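Local coordinates for peptide ABC transporter, peptide-binding protein (Thermus thermophilus, PDB 2D5W) that binds oligopeptides, here a pentapeptide, and probably delivers them to an ABC transporter for import, at residues F106-G111 with E125-R130; K184-Y189 with N496-Q501; A42-F47 with I85-D90. All blocks are in the same frame, centred on the assembly; numbering follows the deposited sequence.

Contact 1 of 3, residues F106-G111 with E125-R130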
loop_
_atom_site.group_PDB
_atom_site.type_symbol
_atom_site.label_atom_id
_atom_site.label_comp_id
_atom_site.label_asym_id
_atom_site.label_seq_id
_atom_site.Cartn_x
_atom_site.Cartn_y
_atom_site.Cartn_z
ATOM N N PHE A 106 -7.614 20.273 -11.057
ATOM C CA PHE A 106 -6.664 19.570 -11.907
ATOM C C PHE A 106 -6.564 18.099 -11.497
ATOM O O PHE A 106 -6.650 17.206 -12.339
ATOM C CB PHE A 106 -5.298 20.255 -11.820
ATOM C CG PHE A 106 -4.199 19.500 -12.498
ATOM C CD1 PHE A 106 -4.267 19.211 -13.858
ATOM C CD2 PHE A 106 -3.101 19.058 -11.773
ATOM C CE1 PHE A 106 -3.254 18.489 -14.483
ATOM C CE2 PHE A 106 -2.082 18.334 -12.390
ATOM C CZ PHE A 106 -2.162 18.050 -13.746
ATOM N N TYR A 107 -6.393 17.855 -10.201
ATOM C CA TYR A 107 -6.309 16.496 -9.672
ATOM C C TYR A 107 -7.531 15.685 -10.121
ATOM O O TYR A 107 -7.403 14.553 -10.598
ATOM C CB TYR A 107 -6.254 16.558 -8.142
ATOM C CG TYR A 107 -6.245 15.219 -7.438
ATOM C CD1 TYR A 107 -5.048 14.557 -7.167
ATOM C CD2 TYR A 107 -7.436 14.622 -7.027
ATOM C CE1 TYR A 107 -5.041 13.335 -6.499
ATOM C CE2 TYR A 107 -7.440 13.400 -6.361
ATOM C CZ TYR A 107 -6.240 12.764 -6.101
ATOM O OH TYR A 107 -6.240 11.560 -5.435
ATOM N N PHE A 108 -8.719 16.264 -9.966
ATOM C CA PHE A 108 -9.938 15.573 -10.357
ATOM C C PHE A 108 -10.057 15.316 -11.853
ATOM O O PHE A 108 -10.547 14.264 -12.265
ATOM C CB PHE A 108 -11.173 16.324 -9.847
ATOM C CG PHE A 108 -11.608 15.891 -8.479
ATOM C CD1 PHE A 108 -10.967 16.375 -7.344
ATOM C CD2 PHE A 108 -12.616 14.942 -8.330
ATOM C CE1 PHE A 108 -11.318 15.916 -6.075
ATOM C CE2 PHE A 108 -12.973 14.475 -7.067
ATOM C CZ PHE A 108 -12.324 14.961 -5.939
ATOM N N GLU A 109 -9.603 16.258 -12.672
ATOM C CA GLU A 109 -9.685 16.068 -14.111
ATOM C C GLU A 109 -8.838 14.873 -14.551
ATOM O O GLU A 109 -9.257 14.079 -15.394
ATOM C CB GLU A 109 -9.227 17.332 -14.834
ATOM C CG GLU A 109 -9.430 17.289 -16.333
ATOM C CD GLU A 109 -9.183 18.634 -16.979
ATOM O OE1 GLU A 109 -10.019 19.546 -16.798
ATOM O OE2 GLU A 109 -8.150 18.783 -17.655
ATOM N N VAL A 110 -7.648 14.737 -13.976
ATOM C CA VAL A 110 -6.773 13.627 -14.327
ATOM C C VAL A 110 -7.362 12.300 -13.836
ATOM O O VAL A 110 -7.384 11.314 -14.572
ATOM C CB VAL A 110 -5.354 13.843 -13.744
ATOM C CG1 VAL A 110 -4.460 12.650 -14.073
ATOM C CG2 VAL A 110 -4.755 15.123 -14.321
ATOM N N GLY A 111 -7.859 12.278 -12.604
ATOM C CA GLY A 111 -8.436 11.054 -12.076
ATOM C C GLY A 111 -9.685 10.616 -12.822
ATOM O O GLY A 111 -9.972 9.421 -12.913
ATOM N N GLU A 125 -15.753 7.001 -9.731
ATOM C CA GLU A 125 -17.078 7.006 -10.330
ATOM C C GLU A 125 -18.063 7.779 -9.459
ATOM O O GLU A 125 -18.935 8.478 -9.974
ATOM C CB GLU A 125 -17.592 5.574 -10.511
ATOM C CG GLU A 125 -16.940 4.817 -11.649
ATOM C CD GLU A 125 -17.349 5.349 -13.010
ATOM O OE1 GLU A 125 -16.751 4.921 -14.019
ATOM O OE2 GLU A 125 -18.275 6.187 -13.072
ATOM N N ARG A 126 -17.908 7.683 -8.142
ATOM C CA ARG A 126 -18.849 8.331 -7.230
ATOM C C ARG A 126 -18.400 9.611 -6.529
ATOM O O ARG A 126 -19.171 10.197 -5.775
ATOM C CB ARG A 126 -19.301 7.313 -6.180
ATOM C CG ARG A 126 -18.202 6.923 -5.226
ATOM C CD ARG A 126 -18.539 5.706 -4.368
ATOM N NE ARG A 126 -17.426 5.475 -3.457
ATOM C CZ ARG A 126 -17.230 6.166 -2.340
ATOM N NH1 ARG A 126 -16.175 5.918 -1.579
ATOM N NH2 ARG A 126 -18.117 7.075 -1.959
ATOM N N VAL A 127 -17.171 10.056 -6.762
ATOM C CA VAL A 127 -16.704 11.272 -6.110
ATOM C C VAL A 127 -16.509 12.401 -7.112
ATOM O O VAL A 127 -15.976 12.198 -8.202
ATOM C CB VAL A 127 -15.384 11.029 -5.345
ATOM C CG1 VAL A 127 -14.969 12.292 -4.597
ATOM C CG2 VAL A 127 -15.561 9.873 -4.372
ATOM N N ASN A 128 -16.961 13.591 -6.734
ATOM C CA ASN A 128 -16.842 14.769 -7.578
ATOM C C ASN A 128 -16.467 15.958 -6.711
ATOM O O ASN A 128 -16.435 15.860 -5.485
ATOM C CB ASN A 128 -18.165 15.038 -8.300
ATOM C CG ASN A 128 -18.391 14.097 -9.466
ATOM O OD1 ASN A 128 -17.718 14.195 -10.493
ATOM N ND2 ASN A 128 -19.332 13.173 -9.311
ATOM N N VAL A 129 -16.174 17.083 -7.350
ATOM C CA VAL A 129 -15.798 18.279 -6.615
ATOM C C VAL A 129 -16.524 19.506 -7.151
ATOM O O VAL A 129 -16.836 19.590 -8.341
ATOM C CB VAL A 129 -14.261 18.521 -6.685
ATOM C CG1 VAL A 129 -13.839 18.852 -8.111
ATOM C CG2 VAL A 129 -13.863 19.641 -5.737
ATOM N N ARG A 130 -16.814 20.438 -6.252
ATOM C CA ARG A 130 -17.473 21.689 -6.601
ATOM C C ARG A 130 -16.560 22.785 -6.064
ATOM O O ARG A 130 -16.182 22.762 -4.893
ATOM C CB ARG A 130 -18.852 21.764 -5.939
ATOM C CG ARG A 130 -19.634 23.028 -6.250
ATOM C CD ARG A 130 -21.038 22.926 -5.686
ATOM N NE ARG A 130 -21.025 22.658 -4.252
ATOM C CZ ARG A 130 -22.096 22.314 -3.543
ATOM N NH1 ARG A 130 -21.985 22.090 -2.241
ATOM N NH2 ARG A 130 -23.275 22.190 -4.135
#

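Contact 2 of 3, residues K184-Y189 with N496-Q501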
loop_
_atom_site.group_PDB
_atom_site.type_symbol
_atom_site.label_atom_id
_atom_site.label_comp_id
_atom_site.label_asym_id
_atom_site.label_seq_id
_atom_site.Cartn_x
_atom_site.Cartn_y
_atom_site.Cartn_z
ATOM N N LYS A 184 -2.398 1.675 -26.178
ATOM C CA LYS A 184 -1.858 2.985 -26.515
ATOM C C LYS A 184 -2.305 4.052 -25.525
ATOM O O LYS A 184 -1.529 4.937 -25.164
ATOM C CB LYS A 184 -2.276 3.375 -27.937
ATOM C CG LYS A 184 -1.517 2.627 -29.031
ATOM C CD LYS A 184 -1.608 1.118 -28.855
ATOM C CE LYS A 184 -0.670 0.385 -29.802
ATOM N NZ LYS A 184 -0.671 -1.084 -29.548
ATOM N N LEU A 185 -3.553 3.961 -25.077
ATOM C CA LEU A 185 -4.085 4.929 -24.125
ATOM C C LEU A 185 -3.354 4.811 -22.788
ATOM O O LEU A 185 -3.018 5.817 -22.157
ATOM C CB LEU A 185 -5.583 4.699 -23.931
ATOM C CG LEU A 185 -6.316 5.712 -23.051
ATOM C CD1 LEU A 185 -6.134 7.128 -23.595
ATOM C CD2 LEU A 185 -7.787 5.347 -23.008
ATOM N N ASN A 186 -3.103 3.578 -22.360
ATOM C CA ASN A 186 -2.392 3.344 -21.109
ATOM C C ASN A 186 -0.987 3.940 -21.203
ATOM O O ASN A 186 -0.513 4.587 -20.270
ATOM C CB ASN A 186 -2.323 1.840 -20.820
ATOM C CG ASN A 186 -1.553 1.523 -19.551
ATOM O OD1 ASN A 186 -0.411 1.065 -19.605
ATOM N ND2 ASN A 186 -2.172 1.771 -18.402
ATOM N N GLU A 187 -0.328 3.728 -22.337
ATOM C CA GLU A 187 1.015 4.258 -22.542
ATOM C C GLU A 187 1.011 5.783 -22.492
ATOM O O GLU A 187 1.907 6.396 -21.908
ATOM C CB GLU A 187 1.570 3.785 -23.889
ATOM C CG GLU A 187 2.938 4.349 -24.236
ATOM C CD GLU A 187 3.520 3.733 -25.495
ATOM O OE1 GLU A 187 2.854 3.788 -26.551
ATOM O OE2 GLU A 187 4.646 3.194 -25.427
ATOM N N LEU A 188 0.001 6.393 -23.103
ATOM C CA LEU A 188 -0.109 7.844 -23.124
ATOM C C LEU A 188 -0.161 8.410 -21.710
ATOM O O LEU A 188 0.559 9.353 -21.380
ATOM C CB LEU A 188 -1.368 8.268 -23.883
ATOM C CG LEU A 188 -1.572 9.773 -24.058
ATOM C CD1 LEU A 188 -0.613 10.306 -25.112
ATOM C CD2 LEU A 188 -3.006 10.041 -24.476
ATOM N N TYR A 189 -1.016 7.836 -20.874
ATOM C CA TYR A 189 -1.142 8.319 -19.509
ATOM C C TYR A 189 0.078 8.001 -18.649
ATOM O O TYR A 189 0.488 8.830 -17.837
ATOM C CB TYR A 189 -2.419 7.774 -18.865
ATOM C CG TYR A 189 -3.692 8.331 -19.472
ATOM C CD1 TYR A 189 -3.791 9.678 -19.823
ATOM C CD2 TYR A 189 -4.813 7.520 -19.653
ATOM C CE1 TYR A 189 -4.975 10.205 -20.339
ATOM C CE2 TYR A 189 -6.000 8.038 -20.164
ATOM C CZ TYR A 189 -6.074 9.377 -20.504
ATOM O OH TYR A 189 -7.249 9.895 -21.003
ATOM N N ASN A 496 -10.527 -3.273 -18.941
ATOM C CA ASN A 496 -10.995 -2.207 -18.058
ATOM C C ASN A 496 -9.918 -1.131 -17.895
ATOM O O ASN A 496 -9.906 -0.380 -16.917
ATOM C CB ASN A 496 -11.427 -2.770 -16.694
ATOM C CG ASN A 496 -10.271 -2.970 -15.743
ATOM O OD1 ASN A 496 -9.139 -3.206 -16.161
ATOM N ND2 ASN A 496 -10.557 -2.899 -14.449
ATOM N N ASN A 497 -9.023 -1.060 -18.876
ATOM C CA ASN A 497 -7.948 -0.077 -18.882
ATOM C C ASN A 497 -6.988 -0.211 -17.707
ATOM O O ASN A 497 -6.460 0.777 -17.197
ATOM C CB ASN A 497 -8.542 1.332 -18.952
ATOM C CG ASN A 497 -9.467 1.499 -20.143
ATOM O OD1 ASN A 497 -10.687 1.567 -19.992
ATOM N ND2 ASN A 497 -8.889 1.544 -21.336
ATOM N N TYR A 498 -6.772 -1.453 -17.290
ATOM C CA TYR A 498 -5.848 -1.787 -16.212
ATOM C C TYR A 498 -6.137 -1.103 -14.883
ATOM O O TYR A 498 -5.218 -0.654 -14.190
ATOM C CB TYR A 498 -4.413 -1.484 -16.658
ATOM C CG TYR A 498 -4.060 -2.105 -17.990
ATOM C CD1 TYR A 498 -4.148 -1.368 -19.170
ATOM C CD2 TYR A 498 -3.654 -3.435 -18.072
ATOM C CE1 TYR A 498 -3.836 -1.941 -20.403
ATOM C CE2 TYR A 498 -3.341 -4.019 -19.301
ATOM C CZ TYR A 498 -3.434 -3.265 -20.457
ATOM O OH TYR A 498 -3.123 -3.840 -21.670
ATOM N N GLN A 499 -7.413 -1.052 -14.517
ATOM C CA GLN A 499 -7.828 -0.428 -13.265
ATOM C C GLN A 499 -8.070 -1.458 -12.163
ATOM O O GLN A 499 -8.435 -2.605 -12.437
ATOM C CB GLN A 499 -9.112 0.377 -13.486
ATOM C CG GLN A 499 -8.993 1.452 -14.555
ATOM C CD GLN A 499 -10.314 2.138 -14.874
ATOM O OE1 GLN A 499 -11.393 1.570 -14.682
ATOM N NE2 GLN A 499 -10.233 3.358 -15.391
ATOM N N GLY A 500 -7.860 -1.050 -10.917
ATOM C CA GLY A 500 -8.108 -1.950 -9.804
ATOM C C GLY A 500 -6.912 -2.678 -9.223
ATOM O O GLY A 500 -5.818 -2.666 -9.790
ATOM N N GLN A 501 -7.147 -3.333 -8.088
ATOM C CA GLN A 501 -6.104 -4.063 -7.379
ATOM C C GLN A 501 -6.378 -5.546 -7.132
ATOM O O GLN A 501 -5.671 -6.174 -6.345
ATOM C CB GLN A 501 -5.806 -3.372 -6.043
ATOM C CG GLN A 501 -5.228 -1.974 -6.181
ATOM C CD GLN A 501 -4.950 -1.337 -4.836
ATOM O OE1 GLN A 501 -5.872 -0.978 -4.106
ATOM N NE2 GLN A 501 -3.676 -1.211 -4.494
HETATM O O HOH W 1 -5.051 2.563 -18.838
#

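Contact 3 of 3, residues A42-F47 with I85-D90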
loop_
_atom_site.group_PDB
_atom_site.type_symbol
_atom_site.label_atom_id
_atom_site.label_comp_id
_atom_site.label_asym_id
_atom_site.label_seq_id
_atom_site.Cartn_x
_atom_site.Cartn_y
_atom_site.Cartn_z
ATOM N N ALA A 42 1.947 17.481 1.560
ATOM C CA ALA A 42 1.076 17.480 2.725
ATOM C C ALA A 42 -0.396 17.417 2.345
ATOM O O ALA A 42 -0.820 17.978 1.336
ATOM C CB ALA A 42 1.340 18.720 3.568
ATOM N N PRO A 43 -1.203 16.725 3.157
ATOM C CA PRO A 43 -2.634 16.608 2.880
ATOM C C PRO A 43 -3.401 17.821 3.398
ATOM O O PRO A 43 -2.850 18.661 4.112
ATOM C CB PRO A 43 -3.013 15.344 3.636
ATOM C CG PRO A 43 -2.163 15.458 4.879
ATOM C CD PRO A 43 -0.819 15.906 4.324
ATOM N N PHE A 44 -4.669 17.919 3.019
ATOM C CA PHE A 44 -5.511 18.997 3.517
ATOM C C PHE A 44 -5.871 18.603 4.946
ATOM O O PHE A 44 -5.822 19.420 5.863
ATOM C CB PHE A 44 -6.782 19.127 2.674
ATOM C CG PHE A 44 -6.546 19.701 1.308
ATOM C CD1 PHE A 44 -6.974 19.028 0.169
ATOM C CD2 PHE A 44 -5.890 20.917 1.158
ATOM C CE1 PHE A 44 -6.751 19.556 -1.099
ATOM C CE2 PHE A 44 -5.661 21.454 -0.105
ATOM C CZ PHE A 44 -6.094 20.773 -1.235
ATOM N N ILE A 45 -6.220 17.330 5.111
ATOM C CA ILE A 45 -6.582 16.757 6.401
ATOM C C ILE A 45 -5.673 15.555 6.641
ATOM O O ILE A 45 -5.580 14.664 5.794
ATOM C CB ILE A 45 -8.049 16.267 6.405
ATOM C CG1 ILE A 45 -8.995 17.433 6.098
ATOM C CG2 ILE A 45 -8.381 15.619 7.751
ATOM C CD1 ILE A 45 -8.936 18.569 7.097
ATOM N N GLY A 46 -4.993 15.535 7.782
ATOM C CA GLY A 46 -4.123 14.416 8.095
ATOM C C GLY A 46 -4.801 13.458 9.057
ATOM O O GLY A 46 -5.937 13.691 9.471
ATOM N N PHE A 47 -4.121 12.367 9.394
ATOM C CA PHE A 47 -4.654 11.382 10.334
ATOM C C PHE A 47 -3.502 11.098 11.294
ATOM O O PHE A 47 -2.464 10.571 10.889
ATOM C CB PHE A 47 -5.081 10.109 9.594
ATOM C CG PHE A 47 -6.061 9.260 10.362
ATOM C CD1 PHE A 47 -5.715 7.979 10.788
ATOM C CD2 PHE A 47 -7.337 9.738 10.654
ATOM C CE1 PHE A 47 -6.627 7.188 11.492
ATOM C CE2 PHE A 47 -8.253 8.957 11.357
ATOM C CZ PHE A 47 -7.896 7.680 11.775
ATOM N N ILE A 85 -14.154 21.973 2.357
ATOM C CA ILE A 85 -12.770 22.158 2.767
ATOM C C ILE A 85 -12.300 23.555 2.389
ATOM O O ILE A 85 -12.582 24.034 1.292
ATOM C CB ILE A 85 -11.852 21.123 2.082
ATOM C CG1 ILE A 85 -12.270 19.714 2.508
ATOM C CG2 ILE A 85 -10.387 21.402 2.427
ATOM C CD1 ILE A 85 -11.475 18.604 1.861
ATOM N N THR A 86 -11.603 24.208 3.314
ATOM C CA THR A 86 -11.055 25.535 3.069
ATOM C C THR A 86 -9.536 25.415 3.130
ATOM O O THR A 86 -8.979 24.996 4.144
ATOM C CB THR A 86 -11.516 26.556 4.134
ATOM O OG1 THR A 86 -12.946 26.640 4.139
ATOM C CG2 THR A 86 -10.940 27.933 3.835
ATOM N N ILE A 87 -8.871 25.766 2.036
ATOM C CA ILE A 87 -7.414 25.705 1.980
ATOM C C ILE A 87 -6.848 26.895 2.753
ATOM O O ILE A 87 -7.317 28.019 2.588
ATOM C CB ILE A 87 -6.913 25.777 0.517
ATOM C CG1 ILE A 87 -7.521 24.635 -0.304
ATOM C CG2 ILE A 87 -5.387 25.716 0.485
ATOM C CD1 ILE A 87 -7.188 24.694 -1.786
ATOM N N ARG A 88 -5.855 26.654 3.608
ATOM C CA ARG A 88 -5.239 27.736 4.375
ATOM C C ARG A 88 -4.706 28.808 3.433
ATOM O O ARG A 88 -4.217 28.506 2.348
ATOM C CB ARG A 88 -4.075 27.213 5.219
ATOM C CG ARG A 88 -4.470 26.376 6.418
ATOM C CD ARG A 88 -3.237 25.890 7.170
ATOM N NE ARG A 88 -2.371 26.997 7.572
ATOM C CZ ARG A 88 -1.912 27.178 8.806
ATOM N NH1 ARG A 88 -1.131 28.214 9.078
ATOM N NH2 ARG A 88 -2.242 26.330 9.771
ATOM N N PRO A 89 -4.779 30.081 3.847
ATOM C CA PRO A 89 -4.291 31.179 3.010
ATOM C C PRO A 89 -2.789 31.122 2.754
ATOM O O PRO A 89 -2.296 31.687 1.779
ATOM C CB PRO A 89 -4.693 32.419 3.805
ATOM C CG PRO A 89 -4.634 31.943 5.225
ATOM C CD PRO A 89 -5.293 30.584 5.132
ATOM N N ASP A 90 -2.067 30.436 3.636
ATOM C CA ASP A 90 -0.619 30.319 3.516
ATOM C C ASP A 90 -0.118 28.981 2.968
ATOM O O ASP A 90 1.073 28.682 3.051
ATOM C CB ASP A 90 0.047 30.612 4.867
ATOM C CG ASP A 90 -0.590 29.853 6.013
ATOM O OD1 ASP A 90 -1.357 28.901 5.755
ATOM O OD2 ASP A 90 -0.314 30.204 7.180
#

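Contact 1 of 3, residues F106-G111 with E125-R130
Val129 sits over one face of the Phe108 ring, and this is the tightest part of the contact. Its CB lies 3.9 Å from the ring centroid and only 7° off the ring normal, a CH-pi contact made almost squarely over the centre. The methyl CG1 sits further back, toward the root of the ring, with Val129 CG1 3.7 Å from Phe108 CG. The first torsion of Val129 (chi1 67°) sets CG1 between its backbone N and its carbonyl carbon, which brings this methyl to Phe108. Val127 meets the ring differently. Its CG1 comes to the edge, near the ring plane, with Val127 CG1 3.9 Å from Phe108 CE2. The same CE2 is 3.8 Å from the carbonyl carbon of Asn128, so the backbone between the two valines also bears on the aromatic.

Phe108 belongs to helix 101-112, which packs on an antiparallel four-stranded sheet. Strand 127-131 is an outermost strand of that sheet. The axes of 106-111 and 127-130 approach to 9.2 Å and run roughly antiparallel, at 149°. Alternation along the strand turns Val127 and Val129 toward the helix and Asn128 away from it. Leu139 of the next strand and Trp124, edge-to-face, add to the surroundings of Phe108.

The solvent side of the contact is looser, and Asn128 and Arg130 make it up. Asn128 is exposed and has little surface buried by the helix. Lys112, at the end of the same helix, bonds Val127 O through its NZ and, weakly, Asn128 OD1. Arg130 is exposed too, with its NH1 in a salt bridge to Glu82. Val129 is partly exposed, although one side of it is pressed on the ring.

Contact 2 of 3, residues K184-Y189 with N496-Q501
Asn186 and Tyr498 carry the direct contact between helix 182-194 and the loop segment 496-501. The segment opens with Asn496, whose side chain turns back along its own chain. Its OD1 accepts from the backbone N of Gln499 at 3.2 Å, with the donor well above the carbonyl plane. Its ND2 gives a bond to the backbone O of Gln499 at 2.9 Å. One amide thus holds both backbone polar atoms of a residue three places on.

Asn497 follows. Its ND2 is 4.3 Å from CD2 of Leu185, a loose touch, and is bonded instead to Pro178 O. A water joins the Asn497 carbonyl to the helix. It accepts from Asn186 ND2 at 3.0 Å and donates to Asn497 O at 2.8 Å.

The bond from Gln499 N to Asn496 OD1 makes this an Asx motif. It closes the turn through Asn497 and Tyr498, which both have left-handed helical backbone angles. This turn presents the Tyr498 ring to the helix. With chi1 at 178°, the Asn186 side chain is extended away from its own backbone N, and the amide reaches the ring. Asn186 ND2 comes obliquely to within 3.8 Å of Tyr498 CD1, and the amide and ring planes are 52° apart. The aliphatic root takes part as well, with Asn186 CB 4.0 Å from Tyr498 CD1. Arg454 serves both residues: it makes a cation-pi contact with Tyr498 and a weak bond to Asn186 OD1.

Past the turn the chain leaves the helix. Gln499 NE2 bonds Met116 O. Gly500 pairs through its backbone with Val118. Gln501 reaches the bound pentapeptide, where its NE2 bonds the peptide backbone.

Contact 3 of 3, residues A42-F47 with I85-D90
Phe44 projects from the 42-47 segment against Ile85, near the end of strand 78-86, and Ile87, just past it. It sits in a classic beta bulge: Phe44 and Ile45 both face the single residue Ile153, and both are bonded to its backbone. The bulge comes just where strand 45-47 begins. Strand 78-86 is part of an antiparallel four-stranded sheet, so the contact joins a short strand region to the end of that sheet.

Phe44 has more of its surface buried here than any other residue of the two segments. Its CG lies anti to its carbonyl carbon (chi1 -72°), and from there the ring extends toward Ile87. Several aromatic and apolar groups surround it. The rings of Tyr156 and Phe137 meet it at inclined angles, and Val104 of helix 101-112 touches it as well.

Ile85 is next in buried area. Its CB bond points toward Phe44, and it meets the root of that side chain rather than the far end of the ring. Ile85 CG2 is 4.3 Å from Phe44 CB, a loose apolar touch. Ile85 also lies on Phe137 and Leu139 of the neighbouring strand.

Ile87 approaches the other end of the ring. Here the chain has left the strand, and the branch carrying CG1 and CD1 brings the side chain back to Phe44. Thr86, between the two isoleucines, points away and bonds Asn136 and Arg68 through its OG1. Further on, Arg88 and Asp90 form a salt bridge within their own segment. Arg88 holds the carboxylate side-on, with NE 2.8 Å from OD1 and NH1 2.9 Å from OD2 of Asp90.

The closest approach is at the ring: Ile87 CG1 is 3.7 Å from Phe44 CE2, while Ile87 CD1 is 4.1 Å from Phe44 CZ.

In the fold
Along the chain contact 3 closes first, then contact 1, then contact 2. Contacts 1 and 3 have centres about 17 Å apart, and both reach the four-stranded antiparallel sheet. Helix 101-112 carries part of contact 1 and is touched by contact 3. Phe137 of strand 136-141 is touched from both. Contact 2 lies about 17 Å from contact 1 and about 30 Å from contact 3, centre to centre. Helix 182-194 ties it to contact 1, as Phe192 and Phe193 pack on Phe106 and Val110. Contacts 1 and 3 join nearby parts of the chain. Contact 2 instead brings residues some 300 positions apart together, and its loop runs on to the bound peptide.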